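Local structure of iron transport multicopper oxidase FET3 (Saccharomyces cerevisiae, 1ZPU) at residues M227-V232 with K255-M260; F296-Y301 with Y440-S445; L384-Q387 with T391-F394. The protein oxidises ferrous iron to ferric iron with molecular oxygen, using four bound copper ions, and so supplies the permease FTR1 in high-affinity iron uptake by yeast. All coordinates share one frame; numbering follows the deposited sequence.

Overall arrangement
The three contacts run from the second cupredoxin domain to the type 1 copper of the third. Interaction 1 is buried and polar: a tyrosine hydroxyl meets a carboxylate between an edge strand and the turn after another strand of the same sheet. Interaction 2 is only partly buried and ties the loop 296-301 to the edge strand of the copper-bearing domain through charge and aromatic rings, with N-linked sugar on its outer side. Interaction 3 is buried again, part apolar and part a copper-ligand histidine beside an amide. Interactions 2 and 3 share a sheet, since strands 438-441 and 392-396 are neighbours in it, while Met227 and Thr231 of interaction 1 touch Leu297 and Tyr440 of interaction 2.

Interaction 1 of 3, residues M227-V232 with K255-M260; sequences MLYITV and KFDDTM. With NAG (2-acetamido-2-deoxy-beta-D-glucopyranose), chain L.
Tyr229 and Asp257 sit where the two backbones come nearest, with their CA atoms still 8.8 Å apart, because strand 201-205 runs between strands 228-230 and 250-256 in the sheet and only side chains can bridge the distance. Tyr229 does most of the reaching. With its CG anti to the backbone N (chi1 -178°), the ring extends across toward the turn that follows strand 250-256, and its hydroxyl arrives at the carboxylate of Asp257. Tyr229 OH donates a hydrogen bond to Asp257 OD1; the modelled separation of 2.4 Å is very short, and at this resolution its exact value should not be pressed. The carboxylate lies at the edge of the phenol, near the ring plane, but is turned so that the two planes stand 67° apart. Ser200 is a second hydrogen-bond partner of the same hydroxyl, so this buried oxygen is gripped from two residues and the ring's reach is fixed. Met260 closes in from the short 3-10 turn, its SD 4.0 Å from Tyr229 OH, while Met260 N bonds back to Asp257 O and holds the turn together. Tyr202, on the intervening strand, and Tyr440 both meet the Tyr229 ring edge-to-face. On the strand that leads into the turn, Lys255 CE lies 3.4 Å from O5 of an N-linked sugar. Met260 is about 7 Å from the type 1 copper by nearest side-chain approach, so this corner of the second plastocyanin-like cupredoxin domain abuts the copper domain of a multicopper oxidase.

Interaction 2 of 3, residues F296-Y301 with Y440-S445; sequences FLDDFY and YVRPQS. With NAG (2-acetamido-2-deoxy-beta-D-glucopyranose), chain I; NAG (2-acetamido-2-deoxy-beta-D-glucopyranose), chain B.
Phe296 and Tyr440 approach from opposite directions, and the phenol oxygen, not the second ring, makes the meeting: Tyr440 OH comes to the edge of the Phe296 ring, near its plane, 3.8 Å from CE1. Phe296 can present that edge because its CG lies between the backbone N and the carbonyl carbon (chi1 55°), which turns the ring toward strand 438-441. Asp298 meets Arg442 quite differently. Arg442 is extended from CG to NE, and its NH2 reaches Asp298 OD2 at 3.0 Å in a salt bridge whose hydrogen bond is weak, with an N-H...O angle of 144°. The carboxylate stands at the guanidinium edge with its plane almost perpendicular, 85° away. Asp298 is held more firmly by Arg406, which forms a salt bridge to OD1. That oxygen also accepts from Phe300 N at 3.1 Å, which makes an Asx turn leading into the 3-10 segment 299-301. This loop connects the sheets of the second and third cupredoxin domains, so its acids join the linker to the edge of the copper-bearing domain. Asp299 adds to the same join: its OD1 comes obliquely to within 4.2 Å of Tyr440 CE2, and its carboxylate is held by Arg436 and Arg406. On the outer side, the Tyr301 ring is filled in on both faces, by Phe300 CD2 over its centre and by C6 of the chain B sugar nearer the rim, 3.8 Å above the plane. Replacing Tyr301 with an alanine would probably leave both Phe300 and that sugar without the flat surface between them, and the glycan freer to move. Leu297 CD1 lies 3.5 Å from O6 of the chain I sugar.

Interaction 3 of 3, residues L384-Q387 with T391-F394; sequences LNNQ and THPF. With CU1 (copper (I) ion), chain C.
No hydrogen bond joins Leu384 and Asn386 to Phe394 and His392, although only three residues separate the two segments. Strands 379-386 and 392-396 do not pair; they belong to the two facing sheets of the third cupredoxin domain, a beta sandwich, and the chain crosses from one sheet to the other between them. Their side chains therefore meet in the interior, with the CA atoms of Leu384 and Phe394 9.5 Å apart. Leu384 sends CD1 over the face of the Phe394 ring in a CH-pi contact: the methyl sits 3.6 Å from the ring centroid and just 11° from the ring normal, close to the middle of the six carbons. Its sister methyl CD2 leans toward the rim, 3.7 Å from Phe394 CE1. Val322, Val441 and Phe447 touch both and continue the apolar filling of the sandwich.

Two residues away on each strand, polar groups meet without bonding. The amide of Asn386 comes to the edge of the His392 ring, ND2 being 3.8 Å from CD2 and near the ring plane, with the amide plane turned 89° away. ND2 faces a ring carbon there, and its weak hydrogen bonds go instead to Gly390 O and Arg442 O. Asn386 OD1 accepts from the backbone N of Asp388, and His392 NE2 bonds to Asp388 OD2. From the second shell Asp388 probably helps to fix the rotation of the imidazole, together with the copper bond at the ring's other nitrogen. This is the type 1 copper, completed by Cys463 and His468, and His392 ND1 binds it at 2.1 Å.

Interaction 1 of 3, residues M227-V232 with K255-M260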
loop_
_atom_site.group_PDB
_atom_site.type_symbol
_atom_site.label_atom_id
_atom_site.label_comp_id
_atom_site.label_asym_id
_atom_site.label_seq_id
_atom_site.Cartn_x
_atom_site.Cartn_y
_atom_site.Cartn_z
ATOM N N MET A 227 -1.186 -9.329 -20.260
ATOM C CA MET A 227 -0.270 -8.509 -19.470
ATOM C C MET A 227 -0.949 -7.712 -18.337
ATOM O O MET A 227 -2.053 -7.179 -18.502
ATOM C CB MET A 227 0.500 -7.571 -20.402
ATOM C CG MET A 227 1.700 -6.916 -19.746
ATOM S SD MET A 227 2.647 -5.845 -20.834
ATOM C CE MET A 227 3.138 -6.992 -22.110
ATOM N N LEU A 228 -0.286 -7.625 -17.188
ATOM C CA LEU A 228 -0.785 -6.776 -16.092
ATOM C C LEU A 228 0.153 -5.626 -15.804
ATOM O O LEU A 228 1.357 -5.769 -15.940
ATOM C CB LEU A 228 -0.979 -7.570 -14.804
ATOM C CG LEU A 228 -1.909 -8.779 -14.801
ATOM C CD1 LEU A 228 -1.734 -9.571 -13.517
ATOM C CD2 LEU A 228 -3.365 -8.363 -14.993
ATOM N N TYR A 229 -0.409 -4.486 -15.417
ATOM C CA TYR A 229 0.367 -3.403 -14.824
ATOM C C TYR A 229 0.026 -3.372 -13.325
ATOM O O TYR A 229 -1.090 -3.043 -12.950
ATOM C CB TYR A 229 0.041 -2.072 -15.508
ATOM C CG TYR A 229 0.825 -0.870 -15.003
ATOM C CD1 TYR A 229 2.095 -0.564 -15.506
ATOM C CD2 TYR A 229 0.296 -0.043 -14.016
ATOM C CE1 TYR A 229 2.818 0.529 -15.029
ATOM C CE2 TYR A 229 1.004 1.048 -13.536
ATOM C CZ TYR A 229 2.258 1.336 -14.046
ATOM O OH TYR A 229 2.924 2.435 -13.543
ATOM N N ILE A 230 0.971 -3.743 -12.476
ATOM C CA ILE A 230 0.737 -3.821 -11.033
ATOM C C ILE A 230 1.576 -2.774 -10.309
ATOM O O ILE A 230 2.822 -2.842 -10.351
ATOM C CB ILE A 230 1.142 -5.204 -10.462
ATOM C CG1 ILE A 230 0.651 -6.317 -11.396
ATOM C CG2 ILE A 230 0.621 -5.384 -9.067
ATOM C CD1 ILE A 230 0.919 -7.714 -10.884
ATOM N N THR A 231 0.910 -1.816 -9.654
ATOM C CA THR A 231 1.607 -0.810 -8.848
ATOM C C THR A 231 1.970 -1.443 -7.524
ATOM O O THR A 231 1.502 -2.528 -7.206
ATOM C CB THR A 231 0.740 0.462 -8.551
ATOM O OG1 THR A 231 -0.144 0.220 -7.442
ATOM C CG2 THR A 231 -0.058 0.929 -9.770
ATOM N N VAL A 232 2.786 -0.764 -6.722
ATOM C CA VAL A 232 3.128 -1.322 -5.411
ATOM C C VAL A 232 1.860 -1.390 -4.588
ATOM O O VAL A 232 0.978 -0.551 -4.753
ATOM C CB VAL A 232 4.205 -0.536 -4.684
ATOM C CG1 VAL A 232 5.464 -0.543 -5.493
ATOM C CG2 VAL A 232 3.762 0.869 -4.403
ATOM N N LYS A 255 8.843 -6.539 -15.603
ATOM C CA LYS A 255 9.520 -5.405 -16.229
ATOM C C LYS A 255 9.292 -4.124 -15.435
ATOM O O LYS A 255 8.173 -3.882 -14.980
ATOM C CB LYS A 255 8.990 -5.239 -17.660
ATOM C CG LYS A 255 9.791 -4.305 -18.531
ATOM C CD LYS A 255 9.130 -4.122 -19.884
ATOM C CE LYS A 255 10.088 -3.541 -20.911
ATOM N NZ LYS A 255 11.097 -2.615 -20.309
ATOM N N PHE A 256 10.349 -3.326 -15.263
ATOM C CA PHE A 256 10.252 -2.017 -14.620
ATOM C C PHE A 256 9.300 -1.117 -15.399
ATOM O O PHE A 256 9.251 -1.174 -16.638
ATOM C CB PHE A 256 11.602 -1.313 -14.676
ATOM C CG PHE A 256 12.462 -1.480 -13.463
ATOM C CD1 PHE A 256 13.434 -2.468 -13.417
ATOM C CD2 PHE A 256 12.371 -0.577 -12.407
ATOM C CE1 PHE A 256 14.246 -2.591 -12.319
ATOM C CE2 PHE A 256 13.186 -0.683 -11.300
ATOM C CZ PHE A 256 14.124 -1.693 -11.243
ATOM N N ASP A 257 8.565 -0.262 -14.694
ATOM C CA ASP A 257 7.970 0.918 -15.316
ATOM C C ASP A 257 8.990 2.056 -15.209
ATOM O O ASP A 257 8.994 2.823 -14.238
ATOM C CB ASP A 257 6.678 1.283 -14.613
ATOM C CG ASP A 257 6.046 2.544 -15.154
ATOM O OD1 ASP A 257 4.939 2.866 -14.677
ATOM O OD2 ASP A 257 6.636 3.220 -16.035
ATOM N N ASP A 258 9.871 2.154 -16.197
ATOM C CA ASP A 258 11.044 3.016 -16.065
ATOM C C ASP A 258 10.677 4.497 -16.157
ATOM O O ASP A 258 11.474 5.382 -15.857
ATOM C CB ASP A 258 12.117 2.623 -17.084
ATOM C CG ASP A 258 11.591 2.600 -18.498
ATOM O OD1 ASP A 258 11.900 1.634 -19.234
ATOM O OD2 ASP A 258 10.858 3.539 -18.871
ATOM N N THR A 259 9.451 4.740 -16.584
ATOM C CA THR A 259 8.802 6.039 -16.515
ATOM C C THR A 259 8.962 6.690 -15.134
ATOM O O THR A 259 9.160 7.898 -15.017
ATOM C CB THR A 259 7.328 5.817 -16.866
ATOM O OG1 THR A 259 7.192 5.993 -18.270
ATOM C CG2 THR A 259 6.341 6.729 -16.076
ATOM N N MET A 260 8.897 5.869 -14.094
ATOM C CA MET A 260 8.908 6.351 -12.725
ATOM C C MET A 260 10.314 6.661 -12.255
ATOM O O MET A 260 10.492 7.326 -11.234
ATOM C CB MET A 260 8.232 5.329 -11.807
ATOM C CG MET A 260 6.830 4.997 -12.288
ATOM S SD MET A 260 5.956 3.766 -11.336
ATOM C CE MET A 260 5.621 4.616 -9.785
HETATM C C1 NAG L . 13.086 -5.531 -22.154
HETATM C C2 NAG L . 14.154 -5.595 -23.240
HETATM C C3 NAG L . 13.796 -4.814 -24.511
HETATM C C4 NAG L . 12.476 -5.276 -25.086
HETATM C C5 NAG L . 11.467 -5.090 -23.954
HETATM C C6 NAG L . 10.075 -5.545 -24.385
HETATM C C7 NAG L . 16.566 -5.768 -22.929
HETATM C C8 NAG L . 16.545 -7.253 -23.162
HETATM N N2 NAG L . 15.408 -5.124 -22.714
HETATM O O3 NAG L . 14.754 -5.020 -25.523
HETATM O O4 NAG L . 12.216 -4.487 -26.233
HETATM O O5 NAG L . 11.840 -5.821 -22.773
HETATM O O6 NAG L . 10.079 -6.946 -24.536
HETATM O O7 NAG L . 17.655 -5.193 -22.947
#

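Interaction 2 of 3, residues F296-Y301 with Y440-S445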
loop_
_atom_site.group_PDB
_atom_site.type_symbol
_atom_site.label_atom_id
_atom_site.label_comp_id
_atom_site.label_asym_id
_atom_site.label_seq_id
_atom_site.Cartn_x
_atom_site.Cartn_y
_atom_site.Cartn_z
ATOM N N PHE A 296 -1.630 -3.697 -21.542
ATOM C CA PHE A 296 -1.964 -4.329 -20.270
ATOM C C PHE A 296 -3.416 -4.026 -19.910
ATOM O O PHE A 296 -3.978 -3.025 -20.360
ATOM C CB PHE A 296 -1.030 -3.823 -19.146
ATOM C CG PHE A 296 -1.013 -2.325 -19.005
ATOM C CD1 PHE A 296 -1.943 -1.678 -18.199
ATOM C CD2 PHE A 296 -0.085 -1.558 -19.710
ATOM C CE1 PHE A 296 -1.939 -0.299 -18.083
ATOM C CE2 PHE A 296 -0.080 -0.174 -19.603
ATOM C CZ PHE A 296 -1.011 0.458 -18.794
ATOM N N LEU A 297 -4.006 -4.882 -19.084
ATOM C CA LEU A 297 -5.357 -4.679 -18.568
ATOM C C LEU A 297 -5.522 -3.367 -17.791
ATOM O O LEU A 297 -4.767 -3.081 -16.878
ATOM C CB LEU A 297 -5.732 -5.843 -17.653
ATOM C CG LEU A 297 -7.053 -5.762 -16.895
ATOM C CD1 LEU A 297 -8.205 -6.041 -17.854
ATOM C CD2 LEU A 297 -7.013 -6.761 -15.761
ATOM N N ASP A 298 -6.523 -2.575 -18.171
ATOM C CA ASP A 298 -6.906 -1.397 -17.388
ATOM C C ASP A 298 -7.929 -1.834 -16.343
ATOM O O ASP A 298 -9.095 -2.097 -16.663
ATOM C CB ASP A 298 -7.460 -0.265 -18.274
ATOM C CG ASP A 298 -7.688 1.032 -17.496
ATOM O OD1 ASP A 298 -7.687 0.992 -16.241
ATOM O OD2 ASP A 298 -7.882 2.093 -18.133
ATOM N N ASP A 299 -7.472 -1.914 -15.099
ATOM C CA ASP A 299 -8.274 -2.411 -13.994
ATOM C C ASP A 299 -9.540 -1.600 -13.752
ATOM O O ASP A 299 -10.441 -2.068 -13.064
ATOM C CB ASP A 299 -7.440 -2.496 -12.722
ATOM C CG ASP A 299 -6.781 -1.171 -12.361
ATOM O OD1 ASP A 299 -6.261 -0.489 -13.276
ATOM O OD2 ASP A 299 -6.761 -0.806 -11.164
ATOM N N PHE A 300 -9.621 -0.400 -14.327
ATOM C CA PHE A 300 -10.820 0.442 -14.215
ATOM C C PHE A 300 -12.079 -0.275 -14.738
ATOM O O PHE A 300 -13.186 -0.048 -14.234
ATOM C CB PHE A 300 -10.601 1.780 -14.940
ATOM C CG PHE A 300 -11.792 2.706 -14.907
ATOM C CD1 PHE A 300 -11.893 3.697 -13.936
ATOM C CD2 PHE A 300 -12.812 2.597 -15.858
ATOM C CE1 PHE A 300 -13.004 4.560 -13.898
ATOM C CE2 PHE A 300 -13.916 3.437 -15.816
ATOM C CZ PHE A 300 -14.010 4.425 -14.832
ATOM N N TYR A 301 -11.913 -1.146 -15.732
ATOM C CA TYR A 301 -13.047 -1.813 -16.367
ATOM C C TYR A 301 -13.372 -3.189 -15.775
ATOM O O TYR A 301 -14.294 -3.869 -16.244
ATOM C CB TYR A 301 -12.822 -1.901 -17.878
ATOM C CG TYR A 301 -12.796 -0.547 -18.558
ATOM C CD1 TYR A 301 -11.584 0.066 -18.891
ATOM C CD2 TYR A 301 -13.978 0.122 -18.866
ATOM C CE1 TYR A 301 -11.552 1.309 -19.513
ATOM C CE2 TYR A 301 -13.958 1.360 -19.483
ATOM C CZ TYR A 301 -12.743 1.947 -19.803
ATOM O OH TYR A 301 -12.730 3.177 -20.419
ATOM N N TYR A 440 -3.819 3.948 -9.030
ATOM C CA TYR A 440 -2.884 4.940 -9.538
ATOM C C TYR A 440 -3.568 6.082 -10.308
ATOM O O TYR A 440 -4.523 5.851 -11.049
ATOM C CB TYR A 440 -1.790 4.283 -10.405
ATOM C CG TYR A 440 -2.225 3.664 -11.736
ATOM C CD1 TYR A 440 -2.451 4.457 -12.857
ATOM C CD2 TYR A 440 -2.367 2.291 -11.877
ATOM C CE1 TYR A 440 -2.836 3.901 -14.077
ATOM C CE2 TYR A 440 -2.729 1.725 -13.078
ATOM C CZ TYR A 440 -2.970 2.533 -14.182
ATOM O OH TYR A 440 -3.339 1.988 -15.401
ATOM N N VAL A 441 -3.078 7.308 -10.109
ATOM C CA VAL A 441 -3.300 8.399 -11.057
ATOM C C VAL A 441 -2.228 8.346 -12.115
ATOM O O VAL A 441 -1.055 8.075 -11.810
ATOM C CB VAL A 441 -3.110 9.801 -10.466
ATOM C CG1 VAL A 441 -4.380 10.621 -10.593
ATOM C CG2 VAL A 441 -2.527 9.761 -9.062
ATOM N N ARG A 442 -2.618 8.654 -13.345
ATOM C CA ARG A 442 -1.668 8.755 -14.427
ATOM C C ARG A 442 -0.958 10.109 -14.358
ATOM O O ARG A 442 -1.431 11.026 -13.678
ATOM C CB ARG A 442 -2.364 8.512 -15.773
ATOM C CG ARG A 442 -2.761 7.051 -15.964
ATOM C CD ARG A 442 -3.547 6.813 -17.236
ATOM N NE ARG A 442 -3.978 5.418 -17.343
ATOM C CZ ARG A 442 -5.238 4.994 -17.243
ATOM N NH1 ARG A 442 -6.232 5.847 -17.039
ATOM N NH2 ARG A 442 -5.504 3.698 -17.351
ATOM N N PRO A 443 0.208 10.225 -15.020
ATOM C CA PRO A 443 0.922 11.501 -15.078
ATOM C C PRO A 443 0.030 12.692 -15.426
ATOM O O PRO A 443 -0.686 12.673 -16.439
ATOM C CB PRO A 443 1.947 11.264 -16.186
ATOM C CG PRO A 443 2.261 9.825 -16.047
ATOM C CD PRO A 443 0.951 9.168 -15.734
ATOM N N GLN A 444 0.075 13.704 -14.565
ATOM C CA GLN A 444 -0.622 14.972 -14.766
ATOM C C GLN A 444 -2.137 14.810 -14.936
ATOM O O GLN A 444 -2.802 15.673 -15.503
ATOM C CB GLN A 444 -0.018 15.735 -15.948
ATOM C CG GLN A 444 1.492 15.954 -15.873
ATOM C CD GLN A 444 1.954 17.155 -16.702
ATOM O OE1 GLN A 444 2.520 18.110 -16.162
ATOM N NE2 GLN A 444 1.697 17.118 -18.010
ATOM N N SER A 445 -2.684 13.714 -14.422
ATOM C CA SER A 445 -4.096 13.411 -14.616
ATOM C C SER A 445 -4.909 13.518 -13.326
ATOM O O SER A 445 -4.542 14.248 -12.414
ATOM C CB SER A 445 -4.260 12.040 -15.272
ATOM O OG SER A 445 -5.509 11.963 -15.932
HETATM C C1 NAG I . -12.232 -6.813 -19.573
HETATM C C2 NAG I . -13.623 -6.342 -19.166
HETATM C C3 NAG I . -14.240 -5.380 -20.203
HETATM C C4 NAG I . -13.286 -4.452 -20.973
HETATM C C5 NAG I . -11.822 -4.926 -20.946
HETATM C C6 NAG I . -10.841 -3.762 -21.031
HETATM C C7 NAG I . -14.855 -8.030 -17.771
HETATM C C8 NAG I . -14.230 -7.552 -16.480
HETATM N N2 NAG I . -14.476 -7.504 -18.951
HETATM O O3 NAG I . -15.191 -4.549 -19.575
HETATM O O4 NAG I . -13.810 -4.386 -22.298
HETATM O O5 NAG I . -11.505 -5.619 -19.755
HETATM O O6 NAG I . -9.606 -4.117 -20.441
HETATM O O7 NAG I . -15.717 -8.907 -17.725
HETATM C C1 NAG B . -13.633 -3.167 -23.097
HETATM C C2 NAG B . -14.972 -2.616 -23.660
HETATM C C3 NAG B . -15.363 -1.248 -23.045
HETATM C C4 NAG B . -14.206 -0.236 -22.983
HETATM C C5 NAG B . -12.880 -0.942 -23.281
HETATM C C6 NAG B . -11.635 -0.092 -23.022
HETATM C C7 NAG B . -15.521 -3.322 -26.039
HETATM C C8 NAG B . -14.597 -3.874 -27.142
HETATM N N2 NAG B . -14.943 -2.506 -25.133
HETATM O O3 NAG B . -15.875 -1.417 -21.737
HETATM O O4 NAG B . -14.442 0.819 -23.891
HETATM O O5 NAG B . -12.854 -2.130 -22.508
HETATM O O6 NAG B . -10.522 -0.706 -23.646
HETATM O O7 NAG B . -16.737 -3.621 -26.030
#

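Interaction 3 of 3, residues L384-Q387 with T391-F394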
loop_
_atom_site.group_PDB
_atom_site.type_symbol
_atom_site.label_atom_id
_atom_site.label_comp_id
_atom_site.label_asym_id
_atom_site.label_seq_id
_atom_site.Cartn_x
_atom_site.Cartn_y
_atom_site.Cartn_z
ATOM N N LEU A 384 -8.797 13.639 -6.675
ATOM C CA LEU A 384 -7.367 13.800 -6.658
ATOM C C LEU A 384 -6.885 14.305 -8.011
ATOM O O LEU A 384 -7.102 13.658 -9.034
ATOM C CB LEU A 384 -6.697 12.482 -6.259
ATOM C CG LEU A 384 -5.181 12.482 -6.038
ATOM C CD1 LEU A 384 -4.828 11.638 -4.846
ATOM C CD2 LEU A 384 -4.437 12.004 -7.255
ATOM N N ASN A 385 -6.244 15.472 -7.995
ATOM C CA ASN A 385 -5.686 16.100 -9.191
ATOM C C ASN A 385 -4.147 16.091 -9.183
ATOM O O ASN A 385 -3.518 16.853 -8.443
ATOM C CB ASN A 385 -6.186 17.540 -9.308
ATOM C CG ASN A 385 -7.692 17.636 -9.330
ATOM O OD1 ASN A 385 -8.356 16.963 -10.116
ATOM N ND2 ASN A 385 -8.244 18.484 -8.472
ATOM N N ASN A 386 -3.546 15.230 -10.005
ATOM C CA ASN A 386 -2.090 15.166 -10.122
ATOM C C ASN A 386 -1.512 16.345 -10.884
ATOM O O ASN A 386 -1.748 16.507 -12.081
ATOM C CB ASN A 386 -1.632 13.867 -10.786
ATOM C CG ASN A 386 -0.137 13.619 -10.615
ATOM O OD1 ASN A 386 0.498 14.194 -9.737
ATOM N ND2 ASN A 386 0.428 12.763 -11.461
ATOM N N GLN A 387 -0.752 17.170 -10.177
ATOM C CA GLN A 387 -0.075 18.312 -10.779
ATOM C C GLN A 387 1.380 17.941 -11.073
ATOM O O GLN A 387 2.143 18.736 -11.625
ATOM C CB GLN A 387 -0.110 19.490 -9.817
ATOM C CG GLN A 387 -0.557 20.788 -10.434
ATOM C CD GLN A 387 -2.058 20.944 -10.404
ATOM O OE1 GLN A 387 -2.736 20.370 -9.552
ATOM N NE2 GLN A 387 -2.590 21.720 -11.344
ATOM N N THR A 391 3.479 8.892 -12.052
ATOM C CA THR A 391 2.388 8.011 -11.644
ATOM C C THR A 391 2.470 7.776 -10.148
ATOM O O THR A 391 3.556 7.566 -9.628
ATOM C CB THR A 391 2.503 6.645 -12.308
ATOM O OG1 THR A 391 2.303 6.783 -13.717
ATOM C CG2 THR A 391 1.444 5.707 -11.758
ATOM N N HIS A 392 1.334 7.803 -9.456
ATOM C CA HIS A 392 1.308 7.509 -8.031
ATOM C C HIS A 392 0.187 6.541 -7.720
ATOM O O HIS A 392 -0.961 6.739 -8.152
ATOM C CB HIS A 392 1.071 8.764 -7.220
ATOM C CG HIS A 392 1.970 9.894 -7.581
ATOM N ND1 HIS A 392 3.065 10.241 -6.824
ATOM C CD2 HIS A 392 1.937 10.761 -8.617
ATOM C CE1 HIS A 392 3.669 11.276 -7.378
ATOM N NE2 HIS A 392 3.001 11.613 -8.466
ATOM N N PRO A 393 0.499 5.488 -6.959
ATOM C CA PRO A 393 -0.538 4.607 -6.474
ATOM C C PRO A 393 -1.006 5.047 -5.073
ATOM O O PRO A 393 -0.288 4.895 -4.095
ATOM C CB PRO A 393 0.170 3.261 -6.435
ATOM C CG PRO A 393 1.623 3.597 -6.232
ATOM C CD PRO A 393 1.828 5.055 -6.509
ATOM N N PHE A 394 -2.194 5.615 -4.988
ATOM C CA PHE A 394 -2.731 6.018 -3.710
ATOM C C PHE A 394 -3.539 4.905 -3.102
ATOM O O PHE A 394 -4.237 4.171 -3.802
ATOM C CB PHE A 394 -3.557 7.296 -3.826
ATOM C CG PHE A 394 -2.731 8.503 -4.126
ATOM C CD1 PHE A 394 -2.530 8.915 -5.435
ATOM C CD2 PHE A 394 -2.107 9.204 -3.100
ATOM C CE1 PHE A 394 -1.735 10.018 -5.714
ATOM C CE2 PHE A 394 -1.314 10.318 -3.384
ATOM C CZ PHE A 394 -1.139 10.724 -4.696
HETATM CU CU CU1 C . 3.657 9.077 -5.217
#